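PDB 2IVF: ethylbenzene dehydrogenase beta-subunit from Aromatoleum aromaticum, which is an iron-sulfur subunit of the 4Fe-4S dicluster family that holds several iron/sulfur clusters and a Fe3-S4 cluster, probably as a relay for electrons. Local coordinates for residues B[37-40]-B[41-45]; B[85-88]-B[89-92]; B[97-100]-B[101-105]; B[127-130]-B[131-134]; B[222-225]-B[226-229]. All coordinates share one frame; numbering follows the deposited sequence.

Contact 1 of 5, residues B[37-40]-B[41-45]; sequences ACKN and IWTKR. With SF4 (iron/sulfur cluster), chain U.
Ala37 and Ile41 meet one helical turn apart, the carbonyl O of Ala37 lying 3.6 Å from Ile41 CG1. They belong to the last turns of helix 33-42, which carries the end of the ferredoxin-type Cys28-x2-Cys31-x2-Cys34-x3-Cys38 motif. Cys38 comes next: SG, anti to its backbone nitrogen (chi1 -171°), leaves the helix to bind an iron atom of the cluster, FE2, at 2.3 Å. The same sulfur lies at the edge of the Trp42 indole, near its plane and 3.7 Å from CD1, while Trp42 CD1 also approaches cluster sulfur S3. Cys38 O accepts from the amides of both Ile41 and Trp42, the latter bond nearly straight at 171°. Lys39 bends at chi2 and chi4 and crosses Thr43 at about a right angle, so that NZ donates to Thr43 OG1 and to Thr43 O, each at 2.7 Å; Met51 O is a further acceptor. The ammonium thus clamps the point where the chain leaves helical geometry. Asn40 closes the turn. Its ND2 is bonded back to Val36 O, and its OD1 accepts from Lys44 NZ, which is also bonded to Asn135 of the alpha-subunit chain. Lys44 NZ further donates to a water at 2.8 Å, which sits 2.7 Å from Asn40 O.

Contact 2 of 5, residues B[85-88]-B[89-92]; sequences LPTL and IDSG
Thr87 and Asp90 grip each other in both directions. Thr87 N donates to Asp90 OD2 at 3.0 Å, and Asp90 N donates back to Thr87 OG1, also at 3.0 Å and with an N-H...O angle of 164°. A chi1 of 59° turns OG1 to face that amide. With Ser91 N bonded to Thr87 O, this makes an ST motif on a single helix-like turn. Ser91 N (2.9 Å) and Ser91 OG (2.8 Å) both donate to Thr87 O, from opposite faces of the carbonyl plane, which probably limits rotation of the peptide. Pro86 CB fills in beside Ser91 OG and Asp90 CB. A type I turn from Ile89 to Gly92 then carries the chain onward. Leu88 and Ile89, by contrast, are partly exposed and make few side-chain contacts within the turn; Leu88 touches His50, Ser119 and another protein chain, and Ile89 touches Arg66 and Trp126. A water donates to both Leu85 O and Asp90 OD2, the second bond being the longer, while Asp90 OD1 forms a salt bridge with Arg66. The loop lies between strand 79-80 and helix 99-104; Leu85 and Pro86 rest on Val191 of helix 189-193, and Gly92 is bonded through its backbone to Tyr128.

Contact 3 of 5, residues B[97-100]-B[101-105]; sequences FNHK and EVFYE
The Asn98 amide and the Glu101 carboxylate stand almost perpendicular, their planes 86° apart. Asn98 ND2 nevertheless donates a nearly straight bond of 2.9 Å to Glu101 OE1, which lies in the amide plane and is approached on its anti side. The extended glutamate carries OE1 back to the start of the helix, while its OE2 pairs with Lys107. Asn98 has further ties to His112 and His114, so the amide is fixed at both ends, and Val102 CG2 packs against Asn98 ND2 at 3.4 Å. One step on, His99 and Phe103 run side by side and point the same way. Their rings meet obliquely, at 68°, with Phe103 CE2 at the edge of the imidazole. One face of the phenyl ring receives His99 O, 3.1 Å above its plane, even as His99 O accepts from Phe103 N at 2.9 Å. Lys100 and Glu105 cross at about a right angle: Glu105 OE2 lies against the lysine methylenes, 3.5 Å from Lys100 CG, but Lys100 NZ stays 4.4 Å from Glu105 OE2, beyond a salt bridge. His99 NE2 is bonded to Thr860 of the alpha-subunit chain, and Phe103 and Tyr104 also pack on that chain. Together these contacts make up the short helix 99-104, with Asn98 at the N-cap position and linked to the third helical residue through its side chain rather than by a capping bond.

Contact 4 of 5, residues B[127-130]-B[131-134]; sequences GYNW and DEDQ
Asn129 folds alongside Glu132, its amide crossing the carboxylate with the two planes 60° apart. Asn129 ND2 lies 3.1 Å from Glu132 OE2, and Asn129 OD1 rests 3.5 Å from Glu132 CB. Glu132 N closes a type I turn onto Asn129 O at 3.2 Å, coming from well above the carbonyl plane. A water ties the two together again, donating to Asn129 O and to Glu132 OE1, both at 2.8 Å. Asp131, the third residue of the turn, has its OD1 near a second water that also sits close to Asn129 OD1. Asp131 OD2 accepts from the Lys62 amide. Outside the turn, Asn129 has its strongest polar partner in Leu867, and Glu132 forms a salt bridge with Arg851, both of the alpha-subunit chain. This buried double turn, begun by a type II turn at Gly127, lies between helix 99-104 and strand 136-138 and lines the subunit interface.

Contact 5 of 5, residues B[222-225]-B[226-229]; sequences IANA and CNRQ. With SF4 (iron/sulfur cluster), chain U; GOL (glycerol), chain O.
Asn224 reaches across to Cys226 and Asn227 while leaning on the cluster. Its CB lies 3.6 Å from cluster sulfur S2. CG, set between the backbone N and the carbonyl carbon (chi1 58°), approaches Asn227 ND2. Asn224 OD1 accepts a weak bond from Asn227 ND2 at 2.9 Å, with the two amide planes 84° apart. At the tip, Asn224 ND2 comes close to two sulfurs, 3.4 Å from Cys226 SG and 3.3 Å from S2 of the cluster; it also lies beside Asn227 ND2 without bonding to it. Cys226 SG in turn binds an iron atom, FE3, at 2.3 Å. Asn227 is itself placed by Arg235, which bonds its OD1, and by Thr21, which takes its ND2, so it is a second-shell support for Asn224. The backbone of Asn224, at the N-cap position of helix 225-228, has its carbonyl bonded to the Arg228 amide, and Ala225 O likewise holds the Gln229 amide. Arg228 extends away to a glycerol, probably from the crystallisation liquor, and donates from NH2 to its O3 at 3.1 Å. Its NH1 forms a salt bridge with Glu107 of the alpha-subunit chain, so the end of the helix is anchored to the partner subunit. An amide nitrogen close to both a cysteine sulfur and a cluster sulfide could soften their negative charge and perhaps tune the cluster's potential, while Cys226 SG is the ligand of the iron.

How the contacts relate
Contacts 1 and 5 are two walls of one iron/sulfur cluster pocket: Cys38 and Cys226 bind different iron atoms of the same SF4, and the centres of the two contacts lie about 13 Å apart. They touch directly, Ile41 CD1 meeting Ala225 CB at 3.6 Å and Ala37 CB meeting Gln229 OE1 at 3.3 Å. Contacts 2 and 4 form a second group, joined by a probable hydrogen bond between Gly92 O and Tyr128 N at 3.0 Å; the side chain of Pro86 lies about 11 Å from the Fe3-S4 cluster and from an SF4, that of Asn129 about 9 Å from an SF4. Contact 3 stands apart, its centre about 35 Å from that of the chain, against the alpha-subunit, which contacts 1, 4 and 5 also meet.

Contact 1 of 5, residues B[37-40]-B[41-45]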
loop_
_atom_site.group_PDB
_atom_site.type_symbol
_atom_site.label_atom_id
_atom_site.label_comp_id
_atom_site.label_asym_id
_atom_site.label_seq_id
_atom_site.Cartn_x
_atom_site.Cartn_y
_atom_site.Cartn_z
ATOM N N ALA B 37 9.499 6.180 6.817
ATOM C CA ALA B 37 10.391 5.925 7.952
ATOM C C ALA B 37 11.149 7.209 8.240
ATOM O O ALA B 37 11.172 7.699 9.352
ATOM C CB ALA B 37 11.396 4.740 7.624
ATOM N N CYS B 38 11.729 7.784 7.198
ATOM C CA CYS B 38 12.443 9.053 7.349
ATOM C C CYS B 38 11.524 10.171 7.779
ATOM O O CYS B 38 11.856 10.925 8.711
ATOM C CB CYS B 38 13.066 9.478 6.031
ATOM S SG CYS B 38 14.150 10.883 6.266
ATOM N N LYS B 39 10.386 10.288 7.087
ATOM C CA LYS B 39 9.521 11.463 7.208
ATOM C C LYS B 39 8.982 11.568 8.621
ATOM O O LYS B 39 8.844 12.661 9.174
ATOM C CB LYS B 39 8.341 11.356 6.247
ATOM C CG LYS B 39 7.612 12.702 5.962
ATOM C CD LYS B 39 7.801 13.067 4.471
ATOM C CE LYS B 39 7.523 14.468 4.126
ATOM N NZ LYS B 39 8.524 15.411 4.630
ATOM N N ASN B 40 8.655 10.412 9.178
ATOM C CA ASN B 40 8.003 10.348 10.471
ATOM C C ASN B 40 8.928 10.511 11.647
ATOM O O ASN B 40 8.456 10.618 12.776
ATOM C CB ASN B 40 7.124 9.089 10.558
ATOM C CG ASN B 40 5.828 9.275 9.783
ATOM O OD1 ASN B 40 4.868 9.858 10.310
ATOM N ND2 ASN B 40 5.835 8.894 8.505
ATOM N N ILE B 41 10.235 10.565 11.401
ATOM C CA ILE B 41 11.158 11.098 12.398
ATOM C C ILE B 41 11.541 12.537 12.116
ATOM O O ILE B 41 11.406 13.395 13.003
ATOM C CB ILE B 41 12.448 10.272 12.517
ATOM C CG1 ILE B 41 12.126 8.800 12.646
ATOM C CG2 ILE B 41 13.309 10.802 13.723
ATOM C CD1 ILE B 41 13.308 7.862 12.379
ATOM N N TRP B 42 11.998 12.814 10.895
ATOM C CA TRP B 42 12.708 14.047 10.609
ATOM C C TRP B 42 11.950 15.143 9.894
ATOM O O TRP B 42 12.349 16.313 10.019
ATOM C CB TRP B 42 14.005 13.794 9.820
ATOM C CG TRP B 42 14.818 12.691 10.381
ATOM C CD1 TRP B 42 15.054 11.501 9.785
ATOM C CD2 TRP B 42 15.453 12.627 11.667
ATOM N NE1 TRP B 42 15.813 10.696 10.602
ATOM C CE2 TRP B 42 16.083 11.369 11.755
ATOM C CE3 TRP B 42 15.560 13.512 12.752
ATOM C CZ2 TRP B 42 16.778 10.954 12.891
ATOM C CZ3 TRP B 42 16.272 13.109 13.870
ATOM C CH2 TRP B 42 16.870 11.849 13.932
ATOM N N THR B 43 10.948 14.821 9.090
ATOM C CA THR B 43 10.454 15.846 8.170
ATOM C C THR B 43 8.964 16.047 8.240
ATOM O O THR B 43 8.287 16.150 7.227
ATOM C CB THR B 43 10.929 15.637 6.684
ATOM O OG1 THR B 43 10.495 14.367 6.183
ATOM C CG2 THR B 43 12.426 15.697 6.616
ATOM N N LYS B 44 8.485 16.172 9.456
ATOM C CA LYS B 44 7.144 16.657 9.719
ATOM C C LYS B 44 7.114 18.024 10.415
ATOM O O LYS B 44 6.057 18.506 10.791
ATOM C CB LYS B 44 6.376 15.606 10.525
ATOM C CG LYS B 44 5.957 14.480 9.668
ATOM C CD LYS B 44 5.393 13.299 10.446
ATOM C CE LYS B 44 4.156 13.598 11.211
ATOM N NZ LYS B 44 3.740 12.353 11.946
ATOM N N ARG B 45 8.283 18.628 10.601
ATOM C CA ARG B 45 8.416 19.959 11.162
ATOM C C ARG B 45 8.000 21.014 10.141
ATOM O O ARG B 45 8.184 20.802 8.946
ATOM C CB ARG B 45 9.885 20.191 11.533
ATOM C CG ARG B 45 10.396 19.264 12.611
ATOM C CD ARG B 45 11.868 19.450 12.864
ATOM N NE ARG B 45 12.646 18.741 11.872
ATOM C CZ ARG B 45 13.424 19.322 10.964
ATOM N NH1 ARG B 45 13.572 20.643 10.928
ATOM N NH2 ARG B 45 14.071 18.562 10.102
HETATM FE FE1 SF4 U . 18.795 10.001 5.729
HETATM FE FE2 SF4 U . 16.240 10.026 6.343
HETATM FE FE3 SF4 U . 17.415 7.713 5.640
HETATM FE FE4 SF4 U . 17.982 8.758 8.054
HETATM S S1 SF4 U . 15.945 7.960 7.363
HETATM S S2 SF4 U . 19.513 8.003 6.547
HETATM S S3 SF4 U . 17.891 11.040 7.595
HETATM S S4 SF4 U . 17.074 9.605 4.302
HETATM O O HOH W 1 5.922 11.224 13.339
#

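Contact 2 of 5, residues B[85-88]-B[89-92]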
loop_
_atom_site.group_PDB
_atom_site.type_symbol
_atom_site.label_atom_id
_atom_site.label_comp_id
_atom_site.label_asym_id
_atom_site.label_seq_id
_atom_site.Cartn_x
_atom_site.Cartn_y
_atom_site.Cartn_z
ATOM N N LEU B 85 17.640 26.010 -9.022
ATOM C CA LEU B 85 16.930 25.682 -7.821
ATOM C C LEU B 85 15.633 25.001 -8.167
ATOM O O LEU B 85 14.888 25.473 -9.038
ATOM C CB LEU B 85 16.636 26.935 -7.007
ATOM C CG LEU B 85 17.883 27.573 -6.415
ATOM C CD1 LEU B 85 17.564 28.947 -5.900
ATOM C CD2 LEU B 85 18.464 26.691 -5.337
ATOM N N PRO B 86 15.345 23.892 -7.491
ATOM C CA PRO B 86 14.015 23.340 -7.594
ATOM C C PRO B 86 12.958 24.182 -6.916
ATOM O O PRO B 86 13.219 24.890 -5.924
ATOM C CB PRO B 86 14.114 22.009 -6.856
ATOM C CG PRO B 86 15.510 21.803 -6.575
ATOM C CD PRO B 86 16.206 23.083 -6.629
ATOM N N THR B 87 11.749 24.039 -7.433
ATOM C CA THR B 87 10.596 24.700 -6.875
ATOM C C THR B 87 9.939 23.756 -5.875
ATOM O O THR B 87 10.325 22.585 -5.749
ATOM C CB THR B 87 9.605 25.022 -7.985
ATOM O OG1 THR B 87 9.248 23.776 -8.595
ATOM C CG2 THR B 87 10.203 26.016 -9.038
ATOM N N LEU B 88 8.946 24.271 -5.139
ATOM C CA LEU B 88 8.172 23.470 -4.213
ATOM C C LEU B 88 7.516 22.302 -4.940
ATOM O O LEU B 88 7.505 21.154 -4.447
ATOM C CB LEU B 88 7.079 24.308 -3.554
ATOM C CG LEU B 88 6.152 23.587 -2.568
ATOM C CD1 LEU B 88 6.975 22.698 -1.666
ATOM C CD2 LEU B 88 5.303 24.598 -1.772
ATOM N N ILE B 89 6.963 22.608 -6.118
ATOM C CA ILE B 89 6.332 21.560 -6.930
ATOM C C ILE B 89 7.363 20.546 -7.372
ATOM O O ILE B 89 7.128 19.348 -7.217
ATOM C CB ILE B 89 5.530 22.121 -8.132
ATOM C CG1 ILE B 89 4.325 22.905 -7.613
ATOM C CG2 ILE B 89 4.988 21.003 -9.062
ATOM C CD1 ILE B 89 3.777 23.838 -8.643
ATOM N N ASP B 90 8.512 21.003 -7.871
ATOM C CA ASP B 90 9.596 20.080 -8.263
ATOM C C ASP B 90 9.929 19.146 -7.095
ATOM O O ASP B 90 10.251 17.966 -7.288
ATOM C CB ASP B 90 10.887 20.818 -8.636
ATOM C CG ASP B 90 10.813 21.584 -9.926
ATOM O OD1 ASP B 90 10.050 21.201 -10.830
ATOM O OD2 ASP B 90 11.572 22.582 -10.045
ATOM N N SER B 91 9.848 19.692 -5.870
ATOM C CA SER B 91 10.230 19.005 -4.673
ATOM C C SER B 91 9.096 18.183 -4.096
ATOM O O SER B 91 9.151 17.731 -2.954
ATOM C CB SER B 91 10.763 20.022 -3.655
ATOM O OG SER B 91 11.825 20.763 -4.251
ATOM N N GLY B 92 8.039 18.019 -4.877
ATOM C CA GLY B 92 6.968 17.094 -4.522
ATOM C C GLY B 92 5.750 17.750 -3.896
ATOM O O GLY B 92 4.763 17.071 -3.625
HETATM O O HOH W 2 13.610 24.746 -11.369
#

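Contact 3 of 5, residues B[97-100]-B[101-105]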
loop_
_atom_site.group_PDB
_atom_site.type_symbol
_atom_site.label_atom_id
_atom_site.label_comp_id
_atom_site.label_asym_id
_atom_site.label_seq_id
_atom_site.Cartn_x
_atom_site.Cartn_y
_atom_site.Cartn_z
ATOM N N PHE B 97 -5.434 18.813 1.799
ATOM C CA PHE B 97 -6.653 18.066 1.495
ATOM C C PHE B 97 -7.842 18.734 2.123
ATOM O O PHE B 97 -7.681 19.612 2.943
ATOM C CB PHE B 97 -6.494 16.632 1.941
ATOM C CG PHE B 97 -5.514 15.869 1.091
ATOM C CD1 PHE B 97 -5.934 15.217 -0.037
ATOM C CD2 PHE B 97 -4.164 15.861 1.387
ATOM C CE1 PHE B 97 -5.027 14.554 -0.853
ATOM C CE2 PHE B 97 -3.285 15.202 0.586
ATOM C CZ PHE B 97 -3.724 14.548 -0.549
ATOM N N ASN B 98 -9.051 18.340 1.727
ATOM C CA ASN B 98 -10.244 19.114 2.055
ATOM C C ASN B 98 -11.282 18.327 2.835
ATOM O O ASN B 98 -12.476 18.372 2.545
ATOM C CB ASN B 98 -10.847 19.676 0.762
ATOM C CG ASN B 98 -11.272 18.609 -0.195
ATOM O OD1 ASN B 98 -10.654 17.539 -0.267
ATOM N ND2 ASN B 98 -12.327 18.884 -0.953
ATOM N N HIS B 99 -10.829 17.643 3.893
ATOM C CA HIS B 99 -11.717 16.812 4.696
ATOM C C HIS B 99 -12.969 17.532 5.158
ATOM O O HIS B 99 -14.082 17.050 4.913
ATOM C CB HIS B 99 -11.011 16.286 5.949
ATOM C CG HIS B 99 -9.766 15.518 5.686
ATOM N ND1 HIS B 99 -8.563 16.134 5.416
ATOM C CD2 HIS B 99 -9.520 14.191 5.707
ATOM C CE1 HIS B 99 -7.632 15.210 5.271
ATOM N NE2 HIS B 99 -8.192 14.023 5.428
ATOM N N LYS B 100 -12.798 18.702 5.816
ATOM C CA LYS B 100 -13.953 19.468 6.326
ATOM C C LYS B 100 -14.965 19.758 5.218
ATOM O O LYS B 100 -16.156 19.547 5.392
ATOM C CB LYS B 100 -13.536 20.812 6.980
ATOM C CG LYS B 100 -14.690 21.512 7.761
ATOM C CD LYS B 100 -14.269 22.852 8.450
ATOM C CE LYS B 100 -15.436 23.744 8.740
ATOM N NZ LYS B 100 -15.026 25.069 9.389
ATOM N N GLU B 101 -14.464 20.207 4.068
ATOM C CA GLU B 101 -15.303 20.580 2.938
ATOM C C GLU B 101 -16.179 19.421 2.464
ATOM O O GLU B 101 -17.360 19.589 2.165
ATOM C CB GLU B 101 -14.422 21.063 1.768
ATOM C CG GLU B 101 -15.211 21.689 0.689
ATOM C CD GLU B 101 -14.372 22.237 -0.429
ATOM O OE1 GLU B 101 -13.351 21.626 -0.791
ATOM O OE2 GLU B 101 -14.790 23.288 -0.973
ATOM N N VAL B 102 -15.574 18.245 2.379
ATOM C CA VAL B 102 -16.266 17.039 1.913
ATOM C C VAL B 102 -17.242 16.464 2.968
ATOM O O VAL B 102 -18.342 16.017 2.633
ATOM C CB VAL B 102 -15.265 15.991 1.450
ATOM C CG1 VAL B 102 -16.002 14.717 1.029
ATOM C CG2 VAL B 102 -14.406 16.543 0.317
ATOM N N PHE B 103 -16.887 16.524 4.257
ATOM C CA PHE B 103 -17.691 15.811 5.272
ATOM C C PHE B 103 -18.752 16.623 5.968
ATOM O O PHE B 103 -19.775 16.085 6.394
ATOM C CB PHE B 103 -16.746 15.239 6.347
ATOM C CG PHE B 103 -15.612 14.424 5.809
ATOM C CD1 PHE B 103 -15.718 13.706 4.616
ATOM C CD2 PHE B 103 -14.435 14.305 6.540
ATOM C CE1 PHE B 103 -14.674 12.919 4.165
ATOM C CE2 PHE B 103 -13.378 13.526 6.068
ATOM C CZ PHE B 103 -13.481 12.842 4.880
ATOM N N TYR B 104 -18.501 17.918 6.141
ATOM C CA TYR B 104 -19.218 18.686 7.148
ATOM C C TYR B 104 -19.857 19.971 6.655
ATOM O O TYR B 104 -20.547 20.639 7.441
ATOM C CB TYR B 104 -18.243 19.047 8.281
ATOM C CG TYR B 104 -17.591 17.837 8.900
ATOM C CD1 TYR B 104 -18.374 16.817 9.415
ATOM C CD2 TYR B 104 -16.226 17.733 9.014
ATOM C CE1 TYR B 104 -17.823 15.722 9.974
ATOM C CE2 TYR B 104 -15.649 16.610 9.578
ATOM C CZ TYR B 104 -16.486 15.608 10.072
ATOM O OH TYR B 104 -15.974 14.475 10.639
ATOM N N GLU B 105 -19.640 20.331 5.396
ATOM C CA GLU B 105 -20.014 21.665 4.941
ATOM C C GLU B 105 -21.327 21.709 4.204
ATOM O O GLU B 105 -21.751 22.767 3.745
ATOM C CB GLU B 105 -18.858 22.338 4.183
ATOM C CG GLU B 105 -17.818 22.904 5.170
ATOM C CD GLU B 105 -16.634 23.574 4.505
ATOM O OE1 GLU B 105 -16.723 23.902 3.306
ATOM O OE2 GLU B 105 -15.598 23.766 5.192
#

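Contact 4 of 5, residues B[127-130]-B[131-134]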
loop_
_atom_site.group_PDB
_atom_site.type_symbol
_atom_site.label_atom_id
_atom_site.label_comp_id
_atom_site.label_asym_id
_atom_site.label_seq_id
_atom_site.Cartn_x
_atom_site.Cartn_y
_atom_site.Cartn_z
ATOM N N GLY B 127 3.402 16.252 -8.333
ATOM C CA GLY B 127 3.730 16.110 -6.936
ATOM C C GLY B 127 4.715 14.972 -6.755
ATOM O O GLY B 127 5.133 14.310 -7.723
ATOM N N TYR B 128 5.057 14.712 -5.503
ATOM C CA TYR B 128 5.955 13.622 -5.153
ATOM C C TYR B 128 5.406 12.330 -5.767
ATOM O O TYR B 128 4.226 12.015 -5.576
ATOM C CB TYR B 128 6.013 13.472 -3.629
ATOM C CG TYR B 128 6.873 12.300 -3.230
ATOM C CD1 TYR B 128 8.234 12.320 -3.437
ATOM C CD2 TYR B 128 6.307 11.128 -2.766
ATOM C CE1 TYR B 128 9.030 11.217 -3.115
ATOM C CE2 TYR B 128 7.078 10.025 -2.425
ATOM C CZ TYR B 128 8.442 10.064 -2.634
ATOM O OH TYR B 128 9.200 8.970 -2.296
ATOM N N ASN B 129 6.250 11.609 -6.508
ATOM C CA ASN B 129 5.919 10.285 -7.009
ATOM C C ASN B 129 4.717 10.306 -7.952
ATOM O O ASN B 129 3.968 9.343 -8.067
ATOM C CB ASN B 129 5.669 9.326 -5.831
ATOM C CG ASN B 129 5.762 7.886 -6.241
ATOM O OD1 ASN B 129 6.475 7.575 -7.196
ATOM N ND2 ASN B 129 5.024 6.996 -5.568
ATOM N N TRP B 130 4.566 11.420 -8.656
ATOM C CA TRP B 130 3.393 11.624 -9.540
ATOM C C TRP B 130 3.450 10.625 -10.695
ATOM O O TRP B 130 2.388 10.167 -11.185
ATOM C CB TRP B 130 3.448 13.037 -10.097
ATOM C CG TRP B 130 2.298 13.445 -10.904
ATOM C CD1 TRP B 130 2.168 13.368 -12.238
ATOM C CD2 TRP B 130 1.106 14.076 -10.412
ATOM N NE1 TRP B 130 0.956 13.898 -12.615
ATOM C CE2 TRP B 130 0.286 14.325 -11.507
ATOM C CE3 TRP B 130 0.663 14.441 -9.137
ATOM C CZ2 TRP B 130 -0.972 14.943 -11.389
ATOM C CZ3 TRP B 130 -0.626 14.976 -9.005
ATOM C CH2 TRP B 130 -1.410 15.245 -10.122
ATOM N N ASP B 131 4.672 10.325 -11.135
ATOM C CA ASP B 131 4.885 9.414 -12.279
ATOM C C ASP B 131 5.113 7.961 -11.877
ATOM O O ASP B 131 5.683 7.146 -12.630
ATOM C CB ASP B 131 5.927 9.930 -13.295
ATOM C CG ASP B 131 7.316 10.134 -12.715
ATOM O OD1 ASP B 131 7.546 9.921 -11.504
ATOM O OD2 ASP B 131 8.175 10.515 -13.538
ATOM N N GLU B 132 4.555 7.643 -10.719
ATOM C CA GLU B 132 4.540 6.311 -10.194
ATOM C C GLU B 132 4.037 5.287 -11.210
ATOM O O GLU B 132 2.993 5.481 -11.832
ATOM C CB GLU B 132 3.691 6.270 -8.929
ATOM C CG GLU B 132 3.797 4.974 -8.127
ATOM C CD GLU B 132 3.015 5.036 -6.849
ATOM O OE1 GLU B 132 1.978 5.736 -6.824
ATOM O OE2 GLU B 132 3.413 4.356 -5.894
ATOM N N ASP B 133 4.782 4.193 -11.312
ATOM C CA ASP B 133 4.362 2.981 -12.057
ATOM C C ASP B 133 4.261 3.233 -13.549
ATOM O O ASP B 133 3.626 2.478 -14.258
ATOM C CB ASP B 133 3.024 2.403 -11.516
ATOM C CG ASP B 133 3.207 1.521 -10.270
ATOM O OD1 ASP B 133 4.291 1.563 -9.639
ATOM O OD2 ASP B 133 2.243 0.766 -9.932
ATOM N N GLN B 134 4.927 4.271 -14.052
ATOM C CA GLN B 134 4.789 4.594 -15.439
ATOM C C GLN B 134 5.971 4.042 -16.206
ATOM O O GLN B 134 5.788 3.174 -17.069
ATOM C CB GLN B 134 4.567 6.082 -15.656
ATOM C CG GLN B 134 3.216 6.507 -15.125
ATOM C CD GLN B 134 3.013 8.000 -15.070
ATOM O OE1 GLN B 134 2.526 8.535 -14.083
ATOM N NE2 GLN B 134 3.265 8.657 -16.164
HETATM O O HOH W 3 1.409 8.293 -7.666
HETATM O O HOH W 4 7.633 7.837 -9.687
#

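Contact 5 of 5, residues B[222-225]-B[226-229]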
loop_
_atom_site.group_PDB
_atom_site.type_symbol
_atom_site.label_atom_id
_atom_site.label_comp_id
_atom_site.label_asym_id
_atom_site.label_seq_id
_atom_site.Cartn_x
_atom_site.Cartn_y
_atom_site.Cartn_z
ATOM N N ILE B 222 22.250 2.306 16.314
ATOM C CA ILE B 222 20.926 1.985 15.722
ATOM C C ILE B 222 20.998 2.337 14.229
ATOM O O ILE B 222 21.375 3.442 13.873
ATOM C CB ILE B 222 19.783 2.807 16.321
ATOM C CG1 ILE B 222 19.736 2.709 17.864
ATOM C CG2 ILE B 222 18.449 2.370 15.714
ATOM C CD1 ILE B 222 18.772 3.746 18.501
ATOM N N ALA B 223 20.673 1.385 13.370
ATOM C CA ALA B 223 20.732 1.602 11.915
ATOM C C ALA B 223 19.828 2.773 11.527
ATOM O O ALA B 223 18.825 3.031 12.196
ATOM C CB ALA B 223 20.295 0.301 11.198
ATOM N N ASN B 224 20.183 3.476 10.469
ATOM C CA ASN B 224 19.330 4.540 9.956
ATOM C C ASN B 224 17.991 3.992 9.536
ATOM O O ASN B 224 17.895 2.851 9.096
ATOM C CB ASN B 224 20.022 5.257 8.825
ATOM C CG ASN B 224 20.395 4.332 7.693
ATOM O OD1 ASN B 224 21.002 3.300 7.917
ATOM N ND2 ASN B 224 20.066 4.726 6.463
ATOM N N ALA B 225 16.950 4.806 9.668
ATOM C CA ALA B 225 15.573 4.326 9.622
ATOM C C ALA B 225 15.183 3.805 8.221
ATOM O O ALA B 225 14.417 2.820 8.073
ATOM C CB ALA B 225 14.624 5.458 10.068
ATOM N N CYS B 226 15.643 4.485 7.184
ATOM C CA CYS B 226 15.239 4.100 5.819
ATOM C C CYS B 226 15.822 2.758 5.410
ATOM O O CYS B 226 15.236 2.034 4.604
ATOM C CB CYS B 226 15.535 5.223 4.826
ATOM S SG CYS B 226 17.281 5.610 4.750
ATOM N N ASN B 227 16.993 2.439 5.969
ATOM C CA ASN B 227 17.588 1.140 5.816
ATOM C C ASN B 227 16.945 0.085 6.709
ATOM O O ASN B 227 16.671 -1.006 6.262
ATOM C CB ASN B 227 19.077 1.221 6.092
ATOM C CG ASN B 227 19.847 1.844 4.973
ATOM O OD1 ASN B 227 19.361 1.934 3.823
ATOM N ND2 ASN B 227 21.102 2.217 5.263
ATOM N N ARG B 228 16.739 0.412 7.989
ATOM C CA ARG B 228 16.271 -0.551 8.934
ATOM C C ARG B 228 14.823 -0.925 8.615
ATOM O O ARG B 228 14.494 -2.085 8.668
ATOM C CB ARG B 228 16.345 -0.052 10.370
ATOM C CG ARG B 228 16.037 -1.155 11.384
ATOM C CD ARG B 228 16.166 -0.654 12.841
ATOM N NE ARG B 228 15.752 -1.731 13.753
ATOM C CZ ARG B 228 14.483 -2.064 13.967
ATOM N NH1 ARG B 228 13.506 -1.365 13.401
ATOM N NH2 ARG B 228 14.196 -3.101 14.730
ATOM N N GLN B 229 14.010 0.054 8.246
ATOM C CA GLN B 229 12.573 -0.180 8.034
ATOM C C GLN B 229 12.111 -0.713 6.677
ATOM O O GLN B 229 10.911 -0.861 6.428
ATOM C CB GLN B 229 11.791 1.081 8.382
ATOM C CG GLN B 229 11.938 1.460 9.876
ATOM C CD GLN B 229 11.005 2.545 10.336
ATOM O OE1 GLN B 229 11.453 3.592 10.765
ATOM N NE2 GLN B 229 9.681 2.321 10.195
HETATM FE FE1 SF4 U . 18.795 10.001 5.729
HETATM FE FE2 SF4 U . 16.240 10.026 6.343
HETATM FE FE3 SF4 U . 17.415 7.713 5.640
HETATM FE FE4 SF4 U . 17.982 8.758 8.054
HETATM S S1 SF4 U . 15.945 7.960 7.363
HETATM S S2 SF4 U . 19.513 8.003 6.547
HETATM S S3 SF4 U . 17.891 11.040 7.595
HETATM S S4 SF4 U . 17.074 9.605 4.302
HETATM C C1 GOL O . 19.108 -2.480 13.610
HETATM O O1 GOL O . 19.493 -1.301 14.394
HETATM C C2 GOL O . 18.201 -3.621 14.165
HETATM O O2 GOL O . 18.797 -4.917 14.260
HETATM C C3 GOL O . 17.638 -3.559 15.549
HETATM O O3 GOL O . 16.744 -4.629 15.627
#